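Side-chain contacts in major centromere autoantigen B (Homo sapiens, PDB 1HLV), which binds the CENP-B box of centromeric DNA through two helix-turn-helix domains and kinks the bound duplex: residues Ile17-Val20 and Glu21-Asp25; Leu100-Lys103 and Ala104-Ala108. All blocks are in the same frame, centred on the assembly; numbering follows the deposited sequence.

Contact 1 of 2, residues Ile17-Val20 and Glu21-Asp25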
loop_
_atom_site.group_PDB
_atom_site.type_symbol
_atom_site.label_atom_id
_atom_site.label_comp_id
_atom_site.label_asym_id
_atom_site.label_seq_id
_atom_site.Cartn_x
_atom_site.Cartn_y
_atom_site.Cartn_z
ATOM N N ILE C 17 -8.908 -7.652 -11.695
ATOM C CA ILE C 17 -7.826 -7.961 -12.619
ATOM C C ILE C 17 -7.804 -9.456 -12.895
ATOM O O ILE C 17 -7.752 -9.889 -14.042
ATOM C CB ILE C 17 -6.463 -7.531 -12.030
ATOM C CG1 ILE C 17 -6.346 -6.007 -12.060
ATOM C CG2 ILE C 17 -5.324 -8.165 -12.805
ATOM C CD1 ILE C 17 -5.233 -5.470 -11.187
ATOM N N GLN C 18 -7.845 -10.239 -11.824
ATOM C CA GLN C 18 -7.827 -11.689 -11.929
ATOM C C GLN C 18 -9.011 -12.185 -12.757
ATOM O O GLN C 18 -8.900 -13.163 -13.499
ATOM C CB GLN C 18 -7.882 -12.304 -10.533
ATOM C CG GLN C 18 -7.922 -13.815 -10.528
ATOM C CD GLN C 18 -8.212 -14.391 -9.154
ATOM O OE1 GLN C 18 -8.331 -15.609 -8.995
ATOM N NE2 GLN C 18 -8.330 -13.518 -8.150
ATOM N N GLU C 19 -10.145 -11.508 -12.627
ATOM C CA GLU C 19 -11.336 -11.894 -13.366
ATOM C C GLU C 19 -11.099 -11.781 -14.871
ATOM O O GLU C 19 -11.486 -12.663 -15.638
ATOM C CB GLU C 19 -12.522 -11.012 -12.968
ATOM C CG GLU C 19 -13.841 -11.438 -13.591
ATOM C CD GLU C 19 -14.423 -12.683 -12.937
ATOM O OE1 GLU C 19 -13.661 -13.433 -12.291
ATOM O OE2 GLU C 19 -15.642 -12.916 -13.080
ATOM N N VAL C 20 -10.461 -10.694 -15.288
ATOM C CA VAL C 20 -10.194 -10.470 -16.699
ATOM C C VAL C 20 -9.195 -11.461 -17.287
ATOM O O VAL C 20 -9.341 -11.874 -18.432
ATOM C CB VAL C 20 -9.690 -9.031 -16.944
ATOM C CG1 VAL C 20 -9.245 -8.869 -18.391
ATOM C CG2 VAL C 20 -10.799 -8.039 -16.623
ATOM N N GLU C 21 -8.193 -11.854 -16.508
ATOM C CA GLU C 21 -7.191 -12.796 -16.993
ATOM C C GLU C 21 -7.702 -14.239 -17.071
ATOM O O GLU C 21 -7.179 -15.043 -17.841
ATOM C CB GLU C 21 -5.943 -12.732 -16.112
ATOM C CG GLU C 21 -5.393 -11.320 -15.978
ATOM C CD GLU C 21 -4.073 -11.261 -15.226
ATOM O OE1 GLU C 21 -3.939 -11.964 -14.197
ATOM O OE2 GLU C 21 -3.176 -10.496 -15.660
ATOM N N GLU C 22 -8.726 -14.560 -16.285
ATOM C CA GLU C 22 -9.286 -15.909 -16.286
ATOM C C GLU C 22 -10.482 -16.036 -17.226
ATOM O O GLU C 22 -10.991 -17.132 -17.447
ATOM C CB GLU C 22 -9.715 -16.308 -14.874
ATOM C CG GLU C 22 -8.619 -16.190 -13.842
ATOM C CD GLU C 22 -9.091 -16.572 -12.455
ATOM O OE1 GLU C 22 -10.244 -16.230 -12.109
ATOM O OE2 GLU C 22 -8.309 -17.199 -11.706
ATOM N N ASN C 23 -10.932 -14.915 -17.776
ATOM C CA ASN C 23 -12.074 -14.914 -18.680
ATOM C C ASN C 23 -11.792 -14.034 -19.891
ATOM O O ASN C 23 -12.539 -13.097 -20.183
ATOM C CB ASN C 23 -13.312 -14.397 -17.948
ATOM C CG ASN C 23 -13.726 -15.295 -16.801
ATOM O OD1 ASN C 23 -14.650 -16.098 -16.932
ATOM N ND2 ASN C 23 -13.037 -15.172 -15.668
ATOM N N PRO C 24 -10.704 -14.332 -20.616
ATOM C CA PRO C 24 -10.326 -13.558 -21.802
ATOM C C PRO C 24 -11.391 -13.527 -22.897
ATOM O O PRO C 24 -11.365 -12.655 -23.766
ATOM C CB PRO C 24 -9.037 -14.240 -22.262
ATOM C CG PRO C 24 -9.224 -15.664 -21.801
ATOM C CD PRO C 24 -9.795 -15.477 -20.420
ATOM N N ASP C 25 -12.334 -14.463 -22.847
ATOM C CA ASP C 25 -13.384 -14.513 -23.860
ATOM C C ASP C 25 -14.675 -13.785 -23.496
ATOM O O ASP C 25 -15.744 -14.087 -24.035
ATOM C CB ASP C 25 -13.702 -15.967 -24.226
ATOM C CG ASP C 25 -12.567 -16.635 -24.982
ATOM O OD1 ASP C 25 -11.993 -15.982 -25.885
ATOM O OD2 ASP C 25 -12.255 -17.810 -24.682
#
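N23 turns its side chain back onto the last turn of helix 10-22 in the N-terminal DNA-binding domain, where ND2 donates to the backbone O of E19 at 2.9 Å. The N-H...O angle of 155°, the in-plane approach to a carbonyl lone pair and an acceptor only 15° out of the amide plane all support a well-formed bond. CG of N23 lies beside its own backbone N (chi1 -64°), which swings the amide back toward the helix. Backbone bonds lead up to it: E21 N to I17 O at 3.2 Å, E22 N to Q18 O at 3.1 Å, then a weak N23 N to V20 O at 3.5 Å. The carboxylate of E22 rests against the aliphatic chain of Q18, with E22 CD 3.6 Å from Q18 CG, and CG2 of I17 reaches E21 CD at 4.1 Å. Further out, E19 is placed by a salt bridge from its OE2 to R34, while I17 and V20 pack on helix 39-47. E19 OE1 and E22 OE1 stand 4.4 Å apart, so the carboxylates probably disfavour one another, an effect the R34 charge may ease. At this helix end the N23 amide thus supplies a good bond where its backbone N makes a weak one.

Contact 2 of 2, residues Leu100-Lys103 and Ala104-Ala108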
loop_
_atom_site.group_PDB
_atom_site.type_symbol
_atom_site.label_atom_id
_atom_site.label_comp_id
_atom_site.label_asym_id
_atom_site.label_seq_id
_atom_site.Cartn_x
_atom_site.Cartn_y
_atom_site.Cartn_z
ATOM N N LEU C 100 12.499 1.436 17.659
ATOM C CA LEU C 100 12.079 1.796 16.317
ATOM C C LEU C 100 12.163 3.303 16.113
ATOM O O LEU C 100 12.711 3.768 15.114
ATOM C CB LEU C 100 10.643 1.340 16.074
ATOM C CG LEU C 100 10.128 1.480 14.646
ATOM C CD1 LEU C 100 10.502 0.240 13.866
ATOM C CD2 LEU C 100 8.627 1.640 14.651
ATOM N N LYS C 101 11.628 4.069 17.057
ATOM C CA LYS C 101 11.643 5.525 16.933
ATOM C C LYS C 101 13.045 6.103 17.002
ATOM O O LYS C 101 13.335 7.145 16.415
ATOM C CB LYS C 101 10.789 6.159 18.026
ATOM C CG LYS C 101 10.818 7.666 18.004
ATOM C CD LYS C 101 9.845 8.240 18.998
ATOM C CE LYS C 101 9.857 9.755 18.956
ATOM N NZ LYS C 101 8.871 10.332 19.911
ATOM N N GLU C 102 13.911 5.416 17.731
ATOM C CA GLU C 102 15.292 5.836 17.902
ATOM C C GLU C 102 16.045 5.638 16.586
ATOM O O GLU C 102 16.784 6.516 16.123
ATOM C CB GLU C 102 15.911 4.994 19.009
ATOM C CG GLU C 102 17.314 5.347 19.411
ATOM C CD GLU C 102 17.780 4.461 20.548
ATOM O OE1 GLU C 102 17.149 4.511 21.630
ATOM O OE2 GLU C 102 18.762 3.706 20.361
ATOM N N LYS C 103 15.834 4.472 15.990
ATOM C CA LYS C 103 16.463 4.124 14.732
ATOM C C LYS C 103 16.014 5.053 13.605
ATOM O O LYS C 103 16.812 5.423 12.755
ATOM C CB LYS C 103 16.132 2.673 14.377
ATOM C CG LYS C 103 16.764 2.188 13.091
ATOM C CD LYS C 103 18.281 2.207 13.169
ATOM C CE LYS C 103 18.896 1.538 11.953
ATOM N NZ LYS C 103 20.386 1.537 12.003
ATOM N N ALA C 104 14.741 5.433 13.607
ATOM C CA ALA C 104 14.211 6.312 12.571
ATOM C C ALA C 104 14.845 7.697 12.628
ATOM O O ALA C 104 15.132 8.306 11.592
ATOM C CB ALA C 104 12.706 6.427 12.699
ATOM N N LEU C 105 15.060 8.200 13.839
ATOM C CA LEU C 105 15.671 9.513 13.995
ATOM C C LEU C 105 17.129 9.498 13.530
ATOM O O LEU C 105 17.633 10.509 13.036
ATOM C CB LEU C 105 15.566 9.974 15.451
ATOM C CG LEU C 105 14.154 10.385 15.900
ATOM C CD1 LEU C 105 14.162 10.728 17.385
ATOM C CD2 LEU C 105 13.673 11.588 15.086
ATOM N N ARG C 106 17.797 8.354 13.674
ATOM C CA ARG C 106 19.189 8.227 13.247
ATOM C C ARG C 106 19.292 8.150 11.729
ATOM O O ARG C 106 20.199 8.727 11.137
ATOM C CB ARG C 106 19.832 6.974 13.840
ATOM C CG ARG C 106 20.160 7.052 15.310
ATOM C CD ARG C 106 20.499 5.658 15.799
ATOM N NE ARG C 106 20.791 5.594 17.227
ATOM C CZ ARG C 106 20.842 4.456 17.916
ATOM N NH1 ARG C 106 20.611 3.301 17.298
ATOM N NH2 ARG C 106 21.130 4.467 19.213
ATOM N N ILE C 107 18.375 7.413 11.110
ATOM C CA ILE C 107 18.354 7.279 9.664
ATOM C C ILE C 107 18.070 8.664 9.075
ATOM O O ILE C 107 18.660 9.055 8.070
ATOM C CB ILE C 107 17.267 6.278 9.221
ATOM C CG1 ILE C 107 17.603 4.886 9.760
ATOM C CG2 ILE C 107 17.163 6.232 7.701
ATOM C CD1 ILE C 107 16.574 3.808 9.402
ATOM N N ALA C 108 17.183 9.416 9.720
ATOM C CA ALA C 108 16.848 10.748 9.238
ATOM C C ALA C 108 18.067 11.666 9.251
ATOM O O ALA C 108 18.214 12.514 8.371
ATOM C CB ALA C 108 15.727 11.357 10.077
#
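E102 and R106, one helical turn apart, form a salt bridge in which OE2 of E102 approaches NH2 of R106 to 2.7 Å. The two side chains run side by side in the same direction. OE2 lies over one face of the guanidinium, and the carboxylate and guanidinium planes are turned 62° apart, so the groups are not in a coplanar, two-bond pairing. CG of E102 lies over a face too, 3.8 Å above the plane and offset toward its rim. With CG of E102 anti to the backbone N (chi1 -176°) and CG of R106 beside its own N (chi1 -74°), the acid leans forward and the arginine back, so that the charged ends meet.

The apolar contact belongs to K103 and I107, whose side chains cross at a slant. CG of K103, anti to the backbone N, lies 4.0 Å from CD1 of I107; the bend at chi2 then folds the lysine chain so that CE is 4.1 Å from that same methyl.

Along the backbone, an unbroken series of i to i+4 bonds runs from A104 N to L100 O at 3.0 Å through to I107 N to K103 O, also 3.0 Å.

Within the Tc5 transposase-type domain, helix 97-111 presents L100 both to W84 and F85 of helix 75-88 and to L123 of helix 120-129. A104 touches W122 of the latter helix, whereas K103 reaches back to helix 75-88, touching L81 and making a cation-pi interaction with W84.

How the contacts relate
From the N terminus, contact 1 comes first, at the C-terminal end of helix 10-22, and is complete well before contact 2 begins inside helix 97-111. Each joins adjoining segments, so neither closes a long loop; the two follow in series, without nesting or crossing. Their centres are 44 Å apart and their nearest atoms about 30 Å, on opposite sides of the chain's centre, so the two do not touch. Contact 1 belongs to the N-terminal DNA-binding domain, where its helix packs on helices 28-35, 39-47 and 49-59. Contact 2 belongs to the Tc5 transposase-type domain, beside helices 75-88 and 120-129.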